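Local atomic coordinates of cytosine deaminase (Klebsiella pneumoniae, PDB entry 4R85), a protein that binds ferrous iron in an amidohydrolase barrel and probably deaminates cytosine and 5-methylcytosine hydrolytically. Residues A[118-123]-A[146-151]; A[90-95]-A[124-129]; A[57-62]-A[114-119]; A[177-182]-A[206-211]. One frame throughout, in Å; residues are numbered along the deposited sequence.

Contact 1 of 4, residues A[118-123]-A[146-151]. With 17E (5-methylcytosine), chain G.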
# COMPACT_ATOMS: atom_id res chain seq x y z
N VAL A 118 -23.84 9.53 -1.79
CA VAL A 118 -24.66 9.22 -2.96
C VAL A 118 -24.88 10.50 -3.75
O VAL A 118 -25.31 11.50 -3.19
CB VAL A 118 -26.04 8.67 -2.57
CG1 VAL A 118 -26.82 8.26 -3.84
CG2 VAL A 118 -25.90 7.52 -1.62
N ASP A 119 -24.59 10.47 -5.05
CA ASP A 119 -24.73 11.65 -5.90
C ASP A 119 -26.22 12.02 -6.03
O ASP A 119 -27.02 11.23 -6.53
CB ASP A 119 -24.09 11.37 -7.26
CG ASP A 119 -24.16 12.55 -8.22
OD1 ASP A 119 -23.78 12.36 -9.39
OD2 ASP A 119 -24.59 13.66 -7.82
N VAL A 120 -26.58 13.21 -5.57
CA VAL A 120 -27.97 13.67 -5.65
C VAL A 120 -28.15 14.74 -6.74
O VAL A 120 -29.23 15.27 -6.91
CB VAL A 120 -28.51 14.18 -4.30
CG1 VAL A 120 -28.47 13.07 -3.24
CG2 VAL A 120 -27.72 15.40 -3.81
N THR A 121 -27.08 15.04 -7.47
CA THR A 121 -27.24 15.83 -8.69
C THR A 121 -27.64 14.86 -9.81
O THR A 121 -26.93 14.66 -10.80
CB THR A 121 -25.99 16.67 -9.05
OG1 THR A 121 -24.82 15.84 -9.02
CG2 THR A 121 -25.83 17.83 -8.05
N ASP A 122 -28.81 14.26 -9.60
CA ASP A 122 -29.41 13.30 -10.51
C ASP A 122 -30.90 13.46 -10.28
O ASP A 122 -31.41 13.12 -9.21
CB ASP A 122 -28.93 11.87 -10.20
CG ASP A 122 -29.48 10.82 -11.17
OD1 ASP A 122 -30.44 11.13 -11.90
OD2 ASP A 122 -28.95 9.68 -11.20
N PRO A 123 -31.61 14.02 -11.26
CA PRO A 123 -33.03 14.34 -11.07
C PRO A 123 -33.90 13.12 -10.75
O PRO A 123 -34.99 13.28 -10.22
CB PRO A 123 -33.43 14.97 -12.41
CG PRO A 123 -32.15 15.53 -12.94
CD PRO A 123 -31.10 14.52 -12.55
N ILE A 146 -26.07 7.43 5.11
CA ILE A 146 -26.12 7.94 3.73
C ILE A 146 -25.97 9.46 3.66
O ILE A 146 -26.71 10.19 4.31
CB ILE A 146 -27.44 7.55 3.05
CG1 ILE A 146 -27.49 6.03 2.88
CG2 ILE A 146 -27.59 8.27 1.71
CD1 ILE A 146 -28.89 5.50 2.67
N VAL A 147 -25.01 9.91 2.85
CA VAL A 147 -24.75 11.33 2.64
C VAL A 147 -25.35 11.82 1.31
O VAL A 147 -25.05 11.25 0.25
CB VAL A 147 -23.24 11.63 2.59
CG1 VAL A 147 -23.00 13.15 2.62
CG2 VAL A 147 -22.48 10.94 3.75
N ALA A 148 -26.16 12.87 1.37
CA ALA A 148 -26.61 13.56 0.16
C ALA A 148 -25.47 14.38 -0.43
O ALA A 148 -25.20 15.49 0.01
CB ALA A 148 -27.80 14.45 0.45
N PHE A 149 -24.82 13.82 -1.45
CA PHE A 149 -23.60 14.38 -2.02
C PHE A 149 -23.93 14.99 -3.38
O PHE A 149 -24.31 14.26 -4.29
CB PHE A 149 -22.56 13.26 -2.18
CG PHE A 149 -21.33 13.66 -2.97
CD1 PHE A 149 -20.59 14.77 -2.62
CD2 PHE A 149 -20.91 12.89 -4.04
CE1 PHE A 149 -19.46 15.13 -3.33
CE2 PHE A 149 -19.78 13.24 -4.76
CZ PHE A 149 -19.05 14.36 -4.41
N PRO A 150 -23.82 16.32 -3.50
CA PRO A 150 -24.16 16.99 -4.76
C PRO A 150 -22.94 17.03 -5.68
O PRO A 150 -22.29 18.07 -5.77
CB PRO A 150 -24.54 18.39 -4.31
CG PRO A 150 -23.65 18.63 -3.09
CD PRO A 150 -23.45 17.27 -2.43
N GLN A 151 -22.65 15.92 -6.34
CA GLN A 151 -21.44 15.79 -7.16
C GLN A 151 -21.18 16.95 -8.11
O GLN A 151 -20.05 17.41 -8.26
CB GLN A 151 -21.49 14.50 -7.97
CG GLN A 151 -20.33 14.32 -8.94
CD GLN A 151 -19.02 14.05 -8.21
OE1 GLN A 151 -18.69 12.90 -7.92
NE2 GLN A 151 -18.29 15.11 -7.89
N1 17E G . -16.44 12.33 -6.52
C2 17E G . -15.62 13.24 -6.00
O2 17E G . -15.92 14.57 -6.14
N3 17E G . -14.51 12.89 -5.34
C4 17E G . -14.19 11.59 -5.19
N4 17E G . -13.00 11.23 -4.49
C5 17E G . -15.02 10.60 -5.71
C6 17E G . -16.17 11.01 -6.38
CM5 17E G . -14.68 9.15 -5.55

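Contact 2 of 4, residues A[90-95]-A[124-129]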
# COMPACT_ATOMS: atom_id res chain seq x y z
N ILE A 90 -27.93 4.46 -14.91
CA ILE A 90 -28.19 4.01 -13.55
C ILE A 90 -29.65 3.63 -13.37
O ILE A 90 -30.55 4.38 -13.78
CB ILE A 90 -27.87 5.11 -12.52
CG1 ILE A 90 -26.38 5.41 -12.49
CG2 ILE A 90 -28.34 4.69 -11.13
CD1 ILE A 90 -26.03 6.46 -11.48
N THR A 91 -29.89 2.46 -12.79
CA THR A 91 -31.23 2.09 -12.34
C THR A 91 -31.12 1.70 -10.87
O THR A 91 -30.03 1.38 -10.39
CB THR A 91 -31.79 0.90 -13.12
OG1 THR A 91 -31.05 -0.27 -12.78
CG2 THR A 91 -31.72 1.15 -14.64
N PRO A 92 -32.26 1.72 -10.14
CA PRO A 92 -32.25 1.26 -8.75
C PRO A 92 -31.77 -0.18 -8.61
O PRO A 92 -31.00 -0.47 -7.70
CB PRO A 92 -33.72 1.38 -8.34
CG PRO A 92 -34.27 2.47 -9.21
CD PRO A 92 -33.56 2.30 -10.53
N GLU A 93 -32.19 -1.08 -9.50
CA GLU A 93 -31.78 -2.47 -9.39
C GLU A 93 -30.28 -2.66 -9.68
O GLU A 93 -29.60 -3.46 -9.03
CB GLU A 93 -32.62 -3.38 -10.28
CG GLU A 93 -32.41 -4.85 -10.01
CD GLU A 93 -32.39 -5.17 -8.52
OE1 GLU A 93 -33.36 -4.82 -7.81
OE2 GLU A 93 -31.40 -5.77 -8.05
N ASP A 94 -29.78 -1.92 -10.66
CA ASP A 94 -28.34 -1.89 -10.96
C ASP A 94 -27.54 -1.42 -9.75
O ASP A 94 -26.54 -2.02 -9.36
CB ASP A 94 -28.11 -0.97 -12.17
CG ASP A 94 -26.66 -0.53 -12.33
OD1 ASP A 94 -25.77 -1.41 -12.40
OD2 ASP A 94 -26.42 0.69 -12.41
N THR A 95 -28.00 -0.33 -9.13
CA THR A 95 -27.30 0.24 -7.99
C THR A 95 -27.30 -0.75 -6.83
O THR A 95 -26.27 -0.98 -6.20
CB THR A 95 -27.95 1.55 -7.57
OG1 THR A 95 -27.89 2.47 -8.67
CG2 THR A 95 -27.23 2.17 -6.35
N SER A 124 -33.41 11.92 -11.06
CA SER A 124 -34.17 10.70 -10.77
C SER A 124 -34.01 10.26 -9.32
O SER A 124 -34.87 9.54 -8.78
CB SER A 124 -33.73 9.56 -11.70
OG SER A 124 -32.40 9.15 -11.38
N LEU A 125 -32.92 10.68 -8.69
CA LEU A 125 -32.53 10.22 -7.35
C LEU A 125 -32.60 8.69 -7.23
O LEU A 125 -32.89 8.15 -6.16
CB LEU A 125 -33.36 10.90 -6.26
CG LEU A 125 -33.12 12.41 -6.19
CD1 LEU A 125 -34.05 13.09 -5.18
CD2 LEU A 125 -31.67 12.71 -5.88
N ALA A 126 -32.31 8.01 -8.34
CA ALA A 126 -32.44 6.55 -8.42
C ALA A 126 -31.50 5.82 -7.45
O ALA A 126 -31.93 4.90 -6.74
CB ALA A 126 -32.21 6.08 -9.85
N ALA A 127 -30.23 6.19 -7.44
CA ALA A 127 -29.26 5.55 -6.56
C ALA A 127 -29.62 5.79 -5.09
O ALA A 127 -29.45 4.90 -4.25
CB ALA A 127 -27.85 6.04 -6.84
N LEU A 128 -30.07 7.00 -4.78
CA LEU A 128 -30.44 7.31 -3.40
C LEU A 128 -31.58 6.39 -2.96
O LEU A 128 -31.55 5.82 -1.87
CB LEU A 128 -30.85 8.77 -3.27
CG LEU A 128 -31.30 9.19 -1.87
CD1 LEU A 128 -30.17 9.01 -0.85
CD2 LEU A 128 -31.76 10.63 -1.90
N GLN A 129 -32.58 6.25 -3.81
CA GLN A 129 -33.70 5.36 -3.54
C GLN A 129 -33.21 3.95 -3.27
O GLN A 129 -33.62 3.31 -2.29
CB GLN A 129 -34.68 5.36 -4.72
CG GLN A 129 -35.41 6.67 -4.89
CD GLN A 129 -36.25 6.72 -6.16
OE1 GLN A 129 -36.76 5.70 -6.63
NE2 GLN A 129 -36.41 7.92 -6.72
O HOH W 1 -32.00 7.07 -13.39

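Contact 3 of 4, residues A[57-62]-A[114-119]. With FE2 (Fe (II) ion), chain H; 17E (5-methylcytosine), chain G.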
# COMPACT_ATOMS: atom_id res chain seq x y z
N ILE A 57 -17.15 6.17 1.53
CA ILE A 57 -17.11 5.37 0.30
C ILE A 57 -18.26 5.83 -0.58
O ILE A 57 -19.24 6.37 -0.07
CB ILE A 57 -17.21 3.87 0.63
CG1 ILE A 57 -17.00 3.00 -0.62
CG2 ILE A 57 -18.53 3.55 1.35
CD1 ILE A 57 -16.57 1.57 -0.29
N HIS A 58 -18.13 5.65 -1.90
CA HIS A 58 -19.20 6.00 -2.83
C HIS A 58 -19.84 4.74 -3.38
O HIS A 58 -19.45 4.26 -4.45
CB HIS A 58 -18.66 6.83 -4.00
CG HIS A 58 -18.08 8.15 -3.60
ND1 HIS A 58 -18.73 9.34 -3.82
CD2 HIS A 58 -16.91 8.46 -3.01
CE1 HIS A 58 -17.98 10.34 -3.38
NE2 HIS A 58 -16.87 9.83 -2.88
N LEU A 59 -20.82 4.22 -2.65
CA LEU A 59 -21.48 2.97 -3.05
C LEU A 59 -22.33 3.09 -4.31
O LEU A 59 -22.59 2.10 -4.98
CB LEU A 59 -22.33 2.41 -1.91
CG LEU A 59 -21.54 1.87 -0.73
CD1 LEU A 59 -22.47 1.32 0.33
CD2 LEU A 59 -20.55 0.81 -1.21
N ASP A 60 -22.78 4.30 -4.64
CA ASP A 60 -23.58 4.44 -5.86
C ASP A 60 -22.74 4.21 -7.11
O ASP A 60 -23.23 3.69 -8.11
CB ASP A 60 -24.33 5.78 -5.91
CG ASP A 60 -23.41 7.00 -5.91
OD1 ASP A 60 -23.87 8.07 -6.37
OD2 ASP A 60 -22.25 6.90 -5.45
N ALA A 61 -21.46 4.55 -7.03
CA ALA A 61 -20.57 4.47 -8.19
C ALA A 61 -19.70 3.22 -8.20
O ALA A 61 -18.99 2.96 -9.17
CB ALA A 61 -19.69 5.72 -8.28
N THR A 62 -19.77 2.43 -7.14
CA THR A 62 -18.88 1.27 -7.01
C THR A 62 -19.06 0.26 -8.16
O THR A 62 -20.18 0.04 -8.64
CB THR A 62 -19.05 0.59 -5.63
OG1 THR A 62 -18.00 -0.36 -5.44
CG2 THR A 62 -20.40 -0.11 -5.55
N VAL A 114 -20.53 1.85 7.95
CA VAL A 114 -20.23 2.41 6.65
C VAL A 114 -20.97 3.73 6.46
O VAL A 114 -22.15 3.82 6.76
CB VAL A 114 -20.68 1.45 5.52
CG1 VAL A 114 -20.44 2.08 4.13
CG2 VAL A 114 -19.98 0.11 5.64
N ARG A 115 -20.28 4.74 5.95
CA ARG A 115 -20.95 5.96 5.53
C ARG A 115 -20.74 6.11 4.03
O ARG A 115 -19.60 6.23 3.56
CB ARG A 115 -20.41 7.17 6.29
CG ARG A 115 -20.97 8.50 5.78
CD ARG A 115 -20.39 9.68 6.56
NE ARG A 115 -21.02 9.83 7.87
CZ ARG A 115 -20.69 10.77 8.75
NH1 ARG A 115 -19.71 11.61 8.44
NH2 ARG A 115 -21.32 10.85 9.92
N THR A 116 -21.83 6.08 3.26
CA THR A 116 -21.71 6.19 1.82
C THR A 116 -22.18 7.55 1.36
O THR A 116 -23.17 8.07 1.87
CB THR A 116 -22.50 5.09 1.05
OG1 THR A 116 -22.23 5.21 -0.35
CG2 THR A 116 -24.00 5.22 1.27
N HIS A 117 -21.45 8.14 0.42
CA HIS A 117 -21.94 9.31 -0.28
C HIS A 117 -22.75 8.83 -1.48
O HIS A 117 -22.43 7.80 -2.09
CB HIS A 117 -20.77 10.21 -0.71
CG HIS A 117 -20.02 10.78 0.46
ND1 HIS A 117 -20.12 12.09 0.84
CD2 HIS A 117 -19.21 10.18 1.36
CE1 HIS A 117 -19.39 12.29 1.93
NE2 HIS A 117 -18.83 11.15 2.26
N VAL A 118 -23.84 9.53 -1.79
CA VAL A 118 -24.66 9.22 -2.96
C VAL A 118 -24.88 10.50 -3.75
O VAL A 118 -25.31 11.50 -3.19
CB VAL A 118 -26.04 8.67 -2.57
CG1 VAL A 118 -26.82 8.26 -3.84
CG2 VAL A 118 -25.90 7.52 -1.62
N ASP A 119 -24.59 10.47 -5.05
CA ASP A 119 -24.73 11.65 -5.90
C ASP A 119 -26.22 12.02 -6.03
O ASP A 119 -27.02 11.23 -6.53
CB ASP A 119 -24.09 11.37 -7.26
CG ASP A 119 -24.16 12.55 -8.22
OD1 ASP A 119 -23.78 12.36 -9.39
OD2 ASP A 119 -24.59 13.66 -7.82
FE FE2 H . -15.15 10.91 -1.76
N1 17E G . -16.44 12.33 -6.52
C2 17E G . -15.62 13.24 -6.00
O2 17E G . -15.92 14.57 -6.14
N3 17E G . -14.51 12.89 -5.34
C4 17E G . -14.19 11.59 -5.19
N4 17E G . -13.00 11.23 -4.49
C5 17E G . -15.02 10.60 -5.71
C6 17E G . -16.17 11.01 -6.38
CM5 17E G . -14.68 9.15 -5.55
O HOH W 2 -26.18 8.68 -7.77

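Contact 4 of 4, residues A[177-182]-A[206-211]. With FE2 (Fe (II) ion), chain H; 17E (5-methylcytosine), chain G.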
# COMPACT_ATOMS: atom_id res chain seq x y z
N GLY A 177 -21.56 18.07 0.37
CA GLY A 177 -21.23 19.28 -0.35
C GLY A 177 -19.96 19.12 -1.16
O GLY A 177 -19.26 18.12 -1.02
N ILE A 178 -19.65 20.11 -2.00
CA ILE A 178 -18.43 20.08 -2.80
C ILE A 178 -18.01 21.51 -3.20
O ILE A 178 -17.88 21.84 -4.39
CB ILE A 178 -18.60 19.11 -4.03
CG1 ILE A 178 -17.25 18.77 -4.67
CG2 ILE A 178 -19.65 19.64 -5.04
CD1 ILE A 178 -17.35 17.83 -5.86
N PRO A 179 -17.78 22.38 -2.19
CA PRO A 179 -17.58 23.81 -2.42
C PRO A 179 -16.44 24.13 -3.38
O PRO A 179 -16.56 25.10 -4.13
CB PRO A 179 -17.27 24.36 -1.01
CG PRO A 179 -16.86 23.17 -0.21
CD PRO A 179 -17.70 22.05 -0.76
N HIS A 180 -15.36 23.35 -3.36
CA HIS A 180 -14.24 23.61 -4.26
C HIS A 180 -14.60 23.39 -5.73
O HIS A 180 -13.90 23.87 -6.63
CB HIS A 180 -13.04 22.72 -3.89
CG HIS A 180 -13.29 21.27 -4.10
ND1 HIS A 180 -13.99 20.50 -3.19
CD2 HIS A 180 -12.98 20.44 -5.13
CE1 HIS A 180 -14.09 19.26 -3.64
NE2 HIS A 180 -13.49 19.20 -4.81
N TYR A 181 -15.70 22.68 -5.99
CA TYR A 181 -16.11 22.40 -7.38
C TYR A 181 -17.16 23.38 -7.89
O TYR A 181 -17.44 23.41 -9.09
CB TYR A 181 -16.60 20.95 -7.52
CG TYR A 181 -16.81 20.48 -8.95
CD1 TYR A 181 -18.07 20.11 -9.40
CD2 TYR A 181 -15.74 20.39 -9.84
CE1 TYR A 181 -18.28 19.67 -10.70
CE2 TYR A 181 -15.94 19.95 -11.15
CZ TYR A 181 -17.21 19.59 -11.57
OH TYR A 181 -17.44 19.16 -12.86
N GLU A 182 -17.73 24.20 -7.01
CA GLU A 182 -18.67 25.23 -7.47
C GLU A 182 -17.97 26.19 -8.44
O GLU A 182 -16.75 26.39 -8.35
CB GLU A 182 -19.29 25.99 -6.30
CG GLU A 182 -19.90 25.08 -5.22
CD GLU A 182 -21.26 24.51 -5.60
OE1 GLU A 182 -21.77 23.67 -4.83
OE2 GLU A 182 -21.81 24.91 -6.65
N VAL A 206 -23.19 16.37 8.98
CA VAL A 206 -22.58 17.01 7.81
C VAL A 206 -21.28 16.31 7.44
O VAL A 206 -20.46 16.04 8.32
CB VAL A 206 -22.27 18.49 8.10
CG1 VAL A 206 -21.43 19.12 6.99
CG2 VAL A 206 -23.56 19.27 8.29
N ASP A 207 -21.09 16.01 6.16
CA ASP A 207 -19.81 15.47 5.69
C ASP A 207 -19.55 15.99 4.28
O ASP A 207 -20.19 15.55 3.33
CB ASP A 207 -19.83 13.95 5.68
CG ASP A 207 -18.44 13.35 5.54
OD1 ASP A 207 -18.19 12.29 6.16
OD2 ASP A 207 -17.60 13.93 4.83
N VAL A 208 -18.59 16.90 4.15
CA VAL A 208 -18.39 17.67 2.93
C VAL A 208 -17.09 17.29 2.23
O VAL A 208 -16.04 17.17 2.87
CB VAL A 208 -18.37 19.18 3.26
CG1 VAL A 208 -17.93 20.00 2.06
CG2 VAL A 208 -19.74 19.64 3.76
N HIS A 209 -17.16 17.11 0.91
CA HIS A 209 -15.97 17.00 0.05
C HIS A 209 -15.37 18.39 -0.03
O HIS A 209 -15.85 19.24 -0.76
CB HIS A 209 -16.35 16.52 -1.35
CG HIS A 209 -16.53 15.04 -1.44
ND1 HIS A 209 -17.53 14.37 -0.78
CD2 HIS A 209 -15.83 14.10 -2.12
CE1 HIS A 209 -17.44 13.08 -1.04
NE2 HIS A 209 -16.42 12.89 -1.85
N CYS A 210 -14.34 18.63 0.76
CA CYS A 210 -14.06 20.02 1.08
C CYS A 210 -13.13 20.76 0.12
O CYS A 210 -13.52 21.73 -0.52
CB CYS A 210 -13.61 20.13 2.53
SG CYS A 210 -13.73 21.80 3.06
N ASP A 211 -11.89 20.32 0.02
CA ASP A 211 -10.96 20.98 -0.89
C ASP A 211 -10.15 19.91 -1.60
O ASP A 211 -8.94 19.78 -1.40
CB ASP A 211 -10.04 21.94 -0.10
CG ASP A 211 -10.79 23.17 0.45
OD1 ASP A 211 -10.92 23.29 1.69
OD2 ASP A 211 -11.24 24.02 -0.36
FE FE2 H . -15.15 10.91 -1.76
N1 17E G . -16.44 12.33 -6.52
C2 17E G . -15.62 13.24 -6.00
O2 17E G . -15.92 14.57 -6.14
N3 17E G . -14.51 12.89 -5.34
C4 17E G . -14.19 11.59 -5.19
N4 17E G . -13.00 11.23 -4.49
C5 17E G . -15.02 10.60 -5.71
C6 17E G . -16.17 11.01 -6.38
CM5 17E G . -14.68 9.15 -5.55
O HOH W 3 -20.09 15.02 0.46

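Contact 1 of 4, residues A[118-123]-A[146-151]
D119 and Q151, facing each other across the C-terminal ends of two parallel strands, both place CG opposite their own backbone N (chi1 -179° and 175°), and their side chains then cross at about a right angle, OD2 of D119 lying 3.2 Å from CB of Q151. The strands are 111-119 and 143-149, joined through helix 126-137 in a beta-alpha-beta unit of the TIM-barrel-like amidohydrolase fold. Their pairing is read from the backbone: V118 N donates to V147 O, F149 N to V118 O, and V120 N to F149 O, the last at 2.8 Å from above the carbonyl plane. Beyond the strands OD2 of D119 takes over. It accepts from T121 N at 2.9 Å, forming an Asx turn, while the bond from Q151 N is weak. OD1 of the same carboxylate pairs with K87 and W83, so both oxygens are engaged. On the other side of the sheet V118 CG2 meets I146 CG2, and V120 CG1 lies 4.0 Å from A148 CB. The pocket begins at F149, whose ring has the ligand's O2 at its edge. Q151, its chain bent at the second torsion, reads the pyrimidine with its amide: NE2 donates to O2 of 5-methylcytosine at 3.0 Å. OE1 accepts from N1 of the ligand at 2.7 Å, with a nearly straight N-H...O angle of 172°.

Contact 2 of 4, residues A[90-95]-A[124-129]
A126 and A127, in the first turn of helix 126-137, meet I90, P92 and T95 through carbon contacts. The methyl CB of A126 touches two of them: CD of P92 approaches it to 4.1 Å, and CG2 of I90 stands 4.3 Å away. One residue on, A127 faces T95, whose CG2 comes to 3.9 Å from both CA and CB of A127. The nearest backbone approach, 5.3 Å between CA of P92 and CA of A126, is close for two helical residues and fits the small side chain of the alanine.

The next shell fixes the two helix starts. T95 has OG1 turned away from its own carbonyl carbon and beside its backbone N (chi1 -60°), which lets the hydroxyl donate to T91 O; T95 N also donates to that oxygen, giving it two grips. T91 serves as N-cap of helix 92-108, its OG1 accepting from D94 N at 3.0 Å. Across the contact, S124 OG accepts from A126 N, an ST turn just ahead of helix 126-137. A water spans the two sides, donating to I90 O at 3.1 Å and to S124 OG at 2.9 Å.

Farther out, D94 forms salt bridges with R86 and R98, and S124 OG pairs with D122. On the inner side A127 touches V118 of strand 111-119 and D60. The contact thus joins the N-terminal turns of two helices flanking strand 111-119 in the outer helical layer of the TIM-barrel-like amidohydrolase fold.

Contact 3 of 4, residues A[57-62]-A[114-119]
H58 overlaps H117 only slightly: the two imidazoles are near parallel, with planes 29° apart, but slid so far that their centroids stand 5.5 Å from each other. What reaches the H58 ring is CB of H117, an off-centre CH-pi contact 4.2 Å from its centroid. The ligand's methyl CM5 sits over one face of H58, towards the rim, while NE2 binds the ferrous iron at 2.3 Å. H56, H209, H241 and D308 complete the metal site.

The backbones pair in parallel: I57 N donates to R115 O, and H117 N to I57 O at 2.9 Å. Where the chain leaves strand 47-57, side chains replace this pattern. T116 has OG1 opposite its backbone N (chi1 -175°), a placement that offers the oxygen to L59 N at 2.9 Å, and the side chains of L59 and T116 cross there at about a right angle. D60 accepts from D119 N at 2.8 Å through OD1, met from above the carboxylate plane, and a water donating to both D60 OD1 and D119 O makes a second link. On the apolar side CG2 of I57 packs against CG1 of V114 at 3.7 Å.

The first two strands of the barrel meet here, and H58, two residues after H56, belongs to the His-X-His metal motif at the end of the first strand in the amidohydrolase superfamily.

Contact 4 of 4, residues A[177-182]-A[206-211]
The H180 imidazole has the carbonyl carbon of D211 over one face, offset towards the rim, and the carbonyl oxygen of H209 at its edge, in the ring plane. The single N-H of ND1 is shared in two weak bonds, at 3.0 Å to C210 O and 3.3 Å to H209 O, tying the loop after strand 174-175 to the turn that ends strand 205-209. CG of H180 stands between its backbone N and carbonyl carbon (chi1 66°), which brings the ND1 edge of the ring up to those carbonyl oxygens.

The second flat group, the H209 ring, has a water at its edge and in plane. ND1 donates to this water at 2.9 Å, and the water donates in turn to D207 O, a second-shell arrangement that would fix the rotation of the ring while NE2 binds the ferrous iron at 2.4 Å. The backbone of H209 is held as well: its N donates to G177 O at 3.0 Å, from above the carbonyl plane, and its O receives a CA-H...O contact from I178. CG1 of I178 meets CB of H209, and its CD1 comes to 3.6 Å from O2 of 5-methylcytosine. Packing is tight at P179, where CD presses on V208 CG1 at 3.5 Å.

Outside the sheet, P179 and V208 are backed by helices 185-202 and 220-231, and H180 leans on L76 of helix 76-87; strand 205-209 itself runs between strands 174-175 and 237-240.

How the contacts relate
Contacts 1, 3 and 4 share one parallel barrel sheet and all reach 5-methylcytosine, whereas contact 2 belongs to the helices outside it. Contacts 1 and 3 have V118 and D119 in common, their centres 9 Å apart, and V147 N lies 2.8 Å from T116 O between them. Contacts 3 and 4 meet at the iron and again in a salt bridge, R115 NH1 to D207 OD1 at 2.8 Å. F149 of contact 1 touches two of the four iron-binding histidines, stacked on H209 and steeply inclined to H58. Contact 2 backs contacts 1 and 3 through V118 CG1, 3.9 Å from A127 CB, but its nearest atoms stay about 13 Å from contact 4.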